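Local atomic coordinates of succinate-semialdehyde dehydrogenase (NAD(P)(+)) (PDB entry 3RH9), a protein that probably oxidises succinate semialdehyde to succinate with a nicotinamide cofactor, as a member of the aldehyde dehydrogenase family. Residues A[293-298]-A[383-388]; A[351-356]-A[376-381]. One frame throughout, in Å; residues are numbered along the deposited sequence.

Contact 1 of 2, residues A[293-298]-A[383-388]; sequences ANRIFV and CCYQEE
Arg295 lays its aliphatic chain on Tyr385 and Asn294 reaches the backbone around Glu387 in this buried contact, in which strand 295-299, an inner strand of the seven-stranded mixed sheet of the aldehyde dehydrogenase catalytic domain, meets the short helix 383-386. The clearest side-chain interaction is CH-pi. Arg295 CD sits over the centre of the Tyr385 ring, 3.7 Å from the ring centroid and 10° off its normal, while CG approaches Tyr385 CD2 at the rim. The Arg295 chain bends at chi3 (-57°), which carries the guanidinium along toward the phenol end with its plane nearly perpendicular to the ring, at 87°. Arg295 CZ is 5.1 Å from the Tyr385 ring centroid, so any cation-pi attraction is at most weak. Beyond the contact the guanidinium is hydrogen-bonded through NH2 to the O atoms of Asn260 and Gly409.

Polar approaches come second. Asn294 directs its amide at the end of the helix, close to the carbonyl oxygens of Cys384 and Glu387 and beside Glu388 CA. The Glu387 carboxylate forms a salt bridge with Arg343, whereas the side chain of Glu388 lies about 10 Å from that of Glu256, the predicted active-site residue.

The aromatic pair makes the third group. Phe297 and Tyr385 meet rim to rim, neither ring covering the other, with Phe297 CZ 3.7 Å from Tyr385 CE2. On its own strand, Phe297 turns CE1 toward one face of the Arg295 guanidinium, 4.0 Å above that plane. At the far end of the tyrosine, Tyr385 OH lies at the edge of the Phe297 ring, 3.5 Å from CZ.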
ATOM      1  N   ALA A 293      26.014   2.489  -2.488  1.00 16.50           N
ATOM      2  CA  ALA A 293      26.160   2.776  -3.906  1.00 15.90           C
ATOM      3  C   ALA A 293      26.458   1.443  -4.582  1.00 14.66           C
ATOM      4  O   ALA A 293      27.219   0.636  -4.049  1.00 14.37           O
ATOM      5  CB  ALA A 293      27.282   3.766  -4.138  1.00 13.97           C
ATOM      6  N   ASN A 294      25.830   1.193  -5.723  1.00 13.10           N
ATOM      7  CA  ASN A 294      26.109  -0.027  -6.458  1.00 14.11           C
ATOM      8  C   ASN A 294      26.713   0.298  -7.819  1.00 14.49           C
ATOM      9  O   ASN A 294      27.571  -0.429  -8.323  1.00 15.00           O
ATOM     10  CB  ASN A 294      24.854  -0.891  -6.599  1.00 13.86           C
ATOM     11  CG  ASN A 294      25.159  -2.272  -7.126  1.00 14.26           C
ATOM     12  OD1 ASN A 294      24.759  -2.632  -8.228  1.00 15.44           O
ATOM     13  ND2 ASN A 294      25.888  -3.039  -6.359  1.00 14.28           N
ATOM     14  N   ARG A 295      26.262   1.403  -8.401  1.00 13.88           N
ATOM     15  CA  ARG A 295      26.802   1.906  -9.658  1.00 13.24           C
ATOM     16  C   ARG A 295      27.311   3.324  -9.437  1.00 14.56           C
ATOM     17  O   ARG A 295      26.550   4.207  -9.045  1.00 15.16           O
ATOM     18  CB  ARG A 295      25.724   1.874 -10.738  1.00 12.10           C
ATOM     19  CG  ARG A 295      25.425   0.486 -11.236  1.00 13.01           C
ATOM     20  CD  ARG A 295      24.196   0.461 -12.079  1.00 13.87           C
ATOM     21  NE  ARG A 295      23.055   0.990 -11.342  1.00 14.33           N
ATOM     22  CZ  ARG A 295      22.004   1.560 -11.921  1.00 14.94           C
ATOM     23  NH1 ARG A 295      21.975   1.665 -13.239  1.00 15.35           N
ATOM     24  NH2 ARG A 295      20.995   2.036 -11.193  1.00 13.68           N
ATOM     25  N   ILE A 296      28.604   3.546  -9.646  1.00 15.88           N
ATOM     26  CA  ILE A 296      29.161   4.888  -9.483  1.00 15.45           C
ATOM     27  C   ILE A 296      29.349   5.521 -10.848  1.00 16.58           C
ATOM     28  O   ILE A 296      30.231   5.138 -11.605  1.00 17.75           O
ATOM     29  CB  ILE A 296      30.498   4.897  -8.705  1.00 16.19           C
ATOM     30  CG1 ILE A 296      30.298   4.520  -7.235  1.00 14.35           C
ATOM     31  CG2 ILE A 296      31.121   6.264  -8.762  1.00 16.81           C
ATOM     32  CD1 ILE A 296      30.029   3.080  -7.009  1.00 14.49           C
ATOM     33  N   PHE A 297      28.490   6.473 -11.176  1.00 16.98           N
ATOM     34  CA  PHE A 297      28.595   7.168 -12.443  1.00 17.21           C
ATOM     35  C   PHE A 297      29.471   8.404 -12.278  1.00 18.18           C
ATOM     36  O   PHE A 297      29.171   9.282 -11.475  1.00 17.96           O
ATOM     37  CB  PHE A 297      27.214   7.565 -12.956  1.00 16.43           C
ATOM     38  CG  PHE A 297      26.384   6.408 -13.429  1.00 16.77           C
ATOM     39  CD1 PHE A 297      25.509   5.766 -12.565  1.00 16.12           C
ATOM     40  CD2 PHE A 297      26.467   5.967 -14.741  1.00 16.26           C
ATOM     41  CE1 PHE A 297      24.733   4.707 -12.998  1.00 15.89           C
ATOM     42  CE2 PHE A 297      25.699   4.911 -15.179  1.00 15.87           C
ATOM     43  CZ  PHE A 297      24.827   4.277 -14.302  1.00 16.78           C
ATOM     44  N   VAL A 298      30.560   8.465 -13.036  1.00 18.47           N
ATOM     45  CA  VAL A 298      31.442   9.616 -12.982  1.00 18.86           C
ATOM     46  C   VAL A 298      31.629  10.282 -14.346  1.00 19.74           C
ATOM     47  O   VAL A 298      31.798   9.618 -15.374  1.00 19.52           O
ATOM     48  CB  VAL A 298      32.793   9.259 -12.377  1.00 18.12           C
ATOM     49  CG1 VAL A 298      33.674  10.493 -12.327  1.00 20.77           C
ATOM     50  CG2 VAL A 298      32.591   8.698 -10.989  1.00 18.22           C
ATOM     51  N   CYS A 383      27.725  -7.685 -14.961  1.00 18.31           N
ATOM     52  CA  CYS A 383      26.895  -8.201 -13.886  1.00 18.95           C
ATOM     53  C   CYS A 383      26.683  -7.227 -12.749  1.00 19.26           C
ATOM     54  O   CYS A 383      25.555  -7.052 -12.275  1.00 18.74           O
ATOM     55  CB  CYS A 383      27.523  -9.461 -13.323  1.00 17.26           C
ATOM     56  SG  CYS A 383      27.457 -10.744 -14.505  1.00 22.95           S
ATOM     57  N   CYS A 384      27.775  -6.623 -12.291  1.00 17.88           N
ATOM     58  CA  CYS A 384      27.728  -5.774 -11.115  1.00 17.39           C
ATOM     59  C   CYS A 384      26.906  -4.533 -11.423  1.00 17.68           C
ATOM     60  O   CYS A 384      26.467  -3.829 -10.521  1.00 17.62           O
ATOM     61  CB  CYS A 384      29.140  -5.414 -10.648  1.00 16.82           C
ATOM     62  SG  CYS A 384      30.094  -4.380 -11.797  1.00 19.75           S
ATOM     63  N   TYR A 385      26.691  -4.281 -12.708  1.00 18.32           N
ATOM     64  CA  TYR A 385      25.876  -3.165 -13.151  1.00 16.88           C
ATOM     65  C   TYR A 385      24.431  -3.613 -13.197  1.00 17.12           C
ATOM     66  O   TYR A 385      23.530  -2.830 -12.959  1.00 17.89           O
ATOM     67  CB  TYR A 385      26.317  -2.728 -14.540  1.00 17.23           C
ATOM     68  CG  TYR A 385      25.623  -1.497 -15.087  1.00 17.96           C
ATOM     69  CD1 TYR A 385      24.344  -1.572 -15.622  1.00 17.90           C
ATOM     70  CD2 TYR A 385      26.266  -0.263 -15.094  1.00 17.71           C
ATOM     71  CE1 TYR A 385      23.717  -0.449 -16.136  1.00 19.05           C
ATOM     72  CE2 TYR A 385      25.654   0.867 -15.606  1.00 17.53           C
ATOM     73  CZ  TYR A 385      24.376   0.776 -16.132  1.00 19.52           C
ATOM     74  OH  TYR A 385      23.758   1.911 -16.649  1.00 17.55           O
ATOM     75  N   GLN A 386      24.215  -4.877 -13.522  1.00 16.91           N
ATOM     76  CA  GLN A 386      22.871  -5.396 -13.669  1.00 18.38           C
ATOM     77  C   GLN A 386      22.292  -5.885 -12.332  1.00 20.46           C
ATOM     78  O   GLN A 386      21.085  -5.825 -12.100  1.00 19.96           O
ATOM     79  CB  GLN A 386      22.866  -6.524 -14.689  1.00 18.28           C
ATOM     80  CG  GLN A 386      23.206  -6.088 -16.082  1.00 20.06           C
ATOM     81  CD  GLN A 386      23.743  -7.233 -16.927  1.00 24.16           C
ATOM     82  OE1 GLN A 386      24.011  -7.069 -18.121  1.00 24.65           O
ATOM     83  NE2 GLN A 386      23.915  -8.401 -16.304  1.00 23.14           N
ATOM     84  N   GLU A 387      23.170  -6.361 -11.456  1.00 20.02           N
ATOM     85  CA  GLU A 387      22.767  -6.940 -10.187  1.00 18.79           C
ATOM     86  C   GLU A 387      23.290  -6.075  -9.058  1.00 17.76           C
ATOM     87  O   GLU A 387      24.237  -5.330  -9.234  1.00 17.38           O
ATOM     88  CB  GLU A 387      23.371  -8.333 -10.035  1.00 18.67           C
ATOM     89  CG  GLU A 387      23.367  -9.167 -11.302  1.00 21.10           C
ATOM     90  CD  GLU A 387      24.007 -10.539 -11.101  1.00 21.84           C
ATOM     91  OE1 GLU A 387      24.144 -10.974  -9.938  1.00 22.20           O
ATOM     92  OE2 GLU A 387      24.373 -11.185 -12.107  1.00 23.91           O
ATOM     93  N   GLU A 388      22.686  -6.181  -7.882  1.00 19.12           N
ATOM     94  CA  GLU A 388      23.280  -5.524  -6.732  1.00 17.98           C
ATOM     95  C   GLU A 388      24.317  -6.448  -6.114  1.00 16.16           C
ATOM     96  O   GLU A 388      24.103  -7.655  -5.986  1.00 16.05           O
ATOM     97  CB  GLU A 388      22.230  -4.988  -5.743  1.00 16.35           C
ATOM     98  CG  GLU A 388      21.680  -5.941  -4.735  1.00 17.09           C
ATOM     99  CD  GLU A 388      20.758  -5.222  -3.735  1.00 20.43           C
ATOM    100  OE1 GLU A 388      21.028  -4.045  -3.381  1.00 18.88           O
ATOM    101  OE2 GLU A 388      19.759  -5.840  -3.303  1.00 21.20           O
TER

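Contact 2 of 2, residues A[351-356]-A[376-381]; sequences KGASLV and QGVDRE
Ser354 and Gln376 form an antiparallel hydrogen-bonded pair where edge strand 354-357 joins strand 373-376 of the seven-stranded mixed sheet. Their side chains leave from the same sheet face. Two backbone bonds clasp the pair: Ser354 N donates to Gln376 O at 2.5 Å, and Gln376 N returns a bond to Ser354 O at 2.8 Å.

Gln376 runs out extended, a chi1 of -157° setting CG trans to the main-chain nitrogen, and the side chain of Val356 lies aslant against it. One methyl does the touching there: Val356 CG2 is 3.8 Å from both CB and OE1 of Gln376. Ala353 CB lies beside Gln376 O and makes a looser apolar approach to Val378 CG2, 4.2 Å away; it also rests on Ala348 of helix 335-350. That helix closes in a Schellman motif with Gly352, at positive phi, as the C-prime residue, so the chain turns directly from helix into edge strand.

Near the helix end the solvent-exposed Lys351 stretches alongside the 376-381 loop. Its ammonium has a long, weak ion pair with Asp347, and NZ makes a weak hydrogen bond of 3.4 Å to Glu381 O.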
ATOM      1  N   LYS A 351      35.575  -8.533 -18.811  1.00 16.80           N
ATOM      2  CA  LYS A 351      35.001  -7.723 -19.870  1.00 16.12           C
ATOM      3  C   LYS A 351      35.706  -6.380 -20.084  1.00 17.37           C
ATOM      4  O   LYS A 351      35.217  -5.527 -20.830  1.00 17.38           O
ATOM      5  CB  LYS A 351      33.525  -7.479 -19.607  1.00 18.73           C
ATOM      6  CG  LYS A 351      32.642  -8.702 -19.625  1.00 17.07           C
ATOM      7  CD  LYS A 351      31.265  -8.280 -19.167  1.00 19.63           C
ATOM      8  CE  LYS A 351      30.405  -9.442 -18.691  1.00 21.73           C
ATOM      9  NZ  LYS A 351      29.522  -9.988 -19.745  1.00 25.41           N
ATOM     10  N   GLY A 352      36.843  -6.178 -19.429  1.00 17.01           N
ATOM     11  CA  GLY A 352      37.653  -5.004 -19.703  1.00 17.09           C
ATOM     12  C   GLY A 352      37.888  -4.018 -18.577  1.00 17.92           C
ATOM     13  O   GLY A 352      38.741  -3.152 -18.681  1.00 17.99           O
ATOM     14  N   ALA A 353      37.136  -4.137 -17.493  1.00 20.08           N
ATOM     15  CA  ALA A 353      37.237  -3.165 -16.415  1.00 21.80           C
ATOM     16  C   ALA A 353      38.656  -3.165 -15.858  1.00 21.13           C
ATOM     17  O   ALA A 353      39.316  -4.196 -15.841  1.00 20.65           O
ATOM     18  CB  ALA A 353      36.221  -3.479 -15.316  1.00 21.12           C
ATOM     19  N   SER A 354      39.121  -2.008 -15.408  1.00 21.25           N
ATOM     20  CA  SER A 354      40.463  -1.903 -14.849  1.00 22.76           C
ATOM     21  C   SER A 354      40.460  -1.972 -13.331  1.00 22.17           C
ATOM     22  O   SER A 354      39.578  -1.437 -12.668  1.00 23.45           O
ATOM     23  CB  SER A 354      41.134  -0.605 -15.292  1.00 22.78           C
ATOM     24  OG  SER A 354      41.616  -0.734 -16.612  1.00 27.52           O
ATOM     25  N   LEU A 355      41.473  -2.621 -12.789  1.00 20.70           N
ATOM     26  CA  LEU A 355      41.586  -2.791 -11.364  1.00 20.49           C
ATOM     27  C   LEU A 355      42.364  -1.633 -10.757  1.00 22.12           C
ATOM     28  O   LEU A 355      43.581  -1.689 -10.645  1.00 22.60           O
ATOM     29  CB  LEU A 355      42.307  -4.097 -11.081  1.00 21.20           C
ATOM     30  CG  LEU A 355      41.844  -4.772  -9.801  1.00 22.10           C
ATOM     31  CD1 LEU A 355      42.952  -5.659  -9.241  1.00 21.41           C
ATOM     32  CD2 LEU A 355      41.438  -3.707  -8.809  1.00 20.66           C
ATOM     33  N   VAL A 356      41.651  -0.588 -10.352  1.00 22.62           N
ATOM     34  CA  VAL A 356      42.267   0.588  -9.740  1.00 21.21           C
ATOM     35  C   VAL A 356      42.776   0.302  -8.320  1.00 20.99           C
ATOM     36  O   VAL A 356      43.821   0.796  -7.915  1.00 22.61           O
ATOM     37  CB  VAL A 356      41.276   1.785  -9.732  1.00 22.26           C
ATOM     38  CG1 VAL A 356      41.880   3.004  -9.042  1.00 21.93           C
ATOM     39  CG2 VAL A 356      40.875   2.137 -11.158  1.00 23.22           C
ATOM     40  N   GLN A 376      37.458   0.352 -12.750  1.00 20.97           N
ATOM     41  CA  GLN A 376      37.047   1.380 -13.683  1.00 22.80           C
ATOM     42  C   GLN A 376      36.781   0.776 -15.057  1.00 22.31           C
ATOM     43  O   GLN A 376      37.324  -0.267 -15.406  1.00 22.86           O
ATOM     44  CB  GLN A 376      38.098   2.483 -13.761  1.00 25.57           C
ATOM     45  CG  GLN A 376      37.512   3.797 -14.243  1.00 31.08           C
ATOM     46  CD  GLN A 376      38.381   5.010 -13.932  1.00 37.71           C
ATOM     47  OE1 GLN A 376      39.398   4.916 -13.225  1.00 39.55           O
ATOM     48  NE2 GLN A 376      37.976   6.168 -14.461  1.00 36.33           N
ATOM     49  N   GLY A 377      35.915   1.420 -15.820  1.00 21.14           N
ATOM     50  CA  GLY A 377      35.598   0.964 -17.159  1.00 22.95           C
ATOM     51  C   GLY A 377      34.372   0.074 -17.236  1.00 25.41           C
ATOM     52  O   GLY A 377      34.304  -0.819 -18.083  1.00 27.28           O
ATOM     53  N   VAL A 378      33.402   0.315 -16.361  1.00 22.93           N
ATOM     54  CA  VAL A 378      32.243  -0.561 -16.252  1.00 23.63           C
ATOM     55  C   VAL A 378      31.049  -0.079 -17.068  1.00 24.45           C
ATOM     56  O   VAL A 378      30.710   1.102 -17.015  1.00 23.47           O
ATOM     57  CB  VAL A 378      31.805  -0.665 -14.796  1.00 24.13           C
ATOM     58  CG1 VAL A 378      30.378  -1.198 -14.708  1.00 24.11           C
ATOM     59  CG2 VAL A 378      32.777  -1.537 -14.034  1.00 23.38           C
ATOM     60  N   ASP A 379      30.405  -0.988 -17.805  1.00 22.99           N
ATOM     61  CA  ASP A 379      29.218  -0.629 -18.592  1.00 22.66           C
ATOM     62  C   ASP A 379      28.024  -1.530 -18.311  1.00 21.36           C
ATOM     63  O   ASP A 379      28.131  -2.478 -17.547  1.00 23.41           O
ATOM     64  CB  ASP A 379      29.522  -0.594 -20.098  1.00 25.05           C
ATOM     65  CG  ASP A 379      29.878  -1.965 -20.669  1.00 26.18           C
ATOM     66  OD1 ASP A 379      29.001  -2.593 -21.297  1.00 24.04           O
ATOM     67  OD2 ASP A 379      31.035  -2.409 -20.502  1.00 28.73           O
ATOM     68  N   ARG A 380      26.893  -1.240 -18.940  1.00 20.99           N
ATOM     69  CA  ARG A 380      25.657  -1.972 -18.675  1.00 22.13           C
ATOM     70  C   ARG A 380      25.740  -3.468 -18.962  1.00 22.66           C
ATOM     71  O   ARG A 380      24.846  -4.216 -18.574  1.00 23.69           O
ATOM     72  CB  ARG A 380      24.475  -1.356 -19.435  1.00 24.47           C
ATOM     73  CG  ARG A 380      24.620  -1.375 -20.966  1.00 30.88           C
ATOM     74  CD  ARG A 380      23.312  -1.010 -21.644  1.00 30.94           C
ATOM     75  NE  ARG A 380      22.267  -1.969 -21.279  1.00 35.68           N
ATOM     76  CZ  ARG A 380      20.967  -1.681 -21.193  1.00 37.88           C
ATOM     77  NH1 ARG A 380      20.539  -0.452 -21.447  1.00 39.94           N
ATOM     78  NH2 ARG A 380      20.090  -2.617 -20.841  1.00 38.48           N
ATOM     79  N   GLU A 381      26.811  -3.905 -19.621  1.00 23.58           N
ATOM     80  CA  GLU A 381      26.977  -5.319 -19.994  1.00 25.13           C
ATOM     81  C   GLU A 381      27.480  -6.148 -18.828  1.00 23.52           C
ATOM     82  O   GLU A 381      27.583  -7.370 -18.912  1.00 21.71           O
ATOM     83  CB  GLU A 381      27.981  -5.495 -21.153  1.00 26.55           C
ATOM     84  CG  GLU A 381      27.660  -4.753 -22.468  1.00 30.23           C
ATOM     85  CD  GLU A 381      26.210  -4.897 -22.930  1.00 35.47           C
ATOM     86  OE1 GLU A 381      25.599  -5.975 -22.696  1.00 39.03           O
ATOM     87  OE2 GLU A 381      25.682  -3.925 -23.531  1.00 35.41           O
TER

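Contacts 1 and 2 have centres about 11 Å apart and reach the same seven-stranded sheet, contact 2 at its outer edge and contact 1 further in, where strand 295-299 is separated from strand 373-376 by strand 393-399. Along the chain, contact 2 is nested within the loop that contact 1 closes: strand 295-299, then 351-356, then 376-381, and finally 383-388. The last two segments are nearly continuous, and they meet where Tyr385 packs against Arg380 and Asp379. One connection thus leads from the exposed sheet edge inward toward the neighbourhood of the predicted active-site residue Glu256.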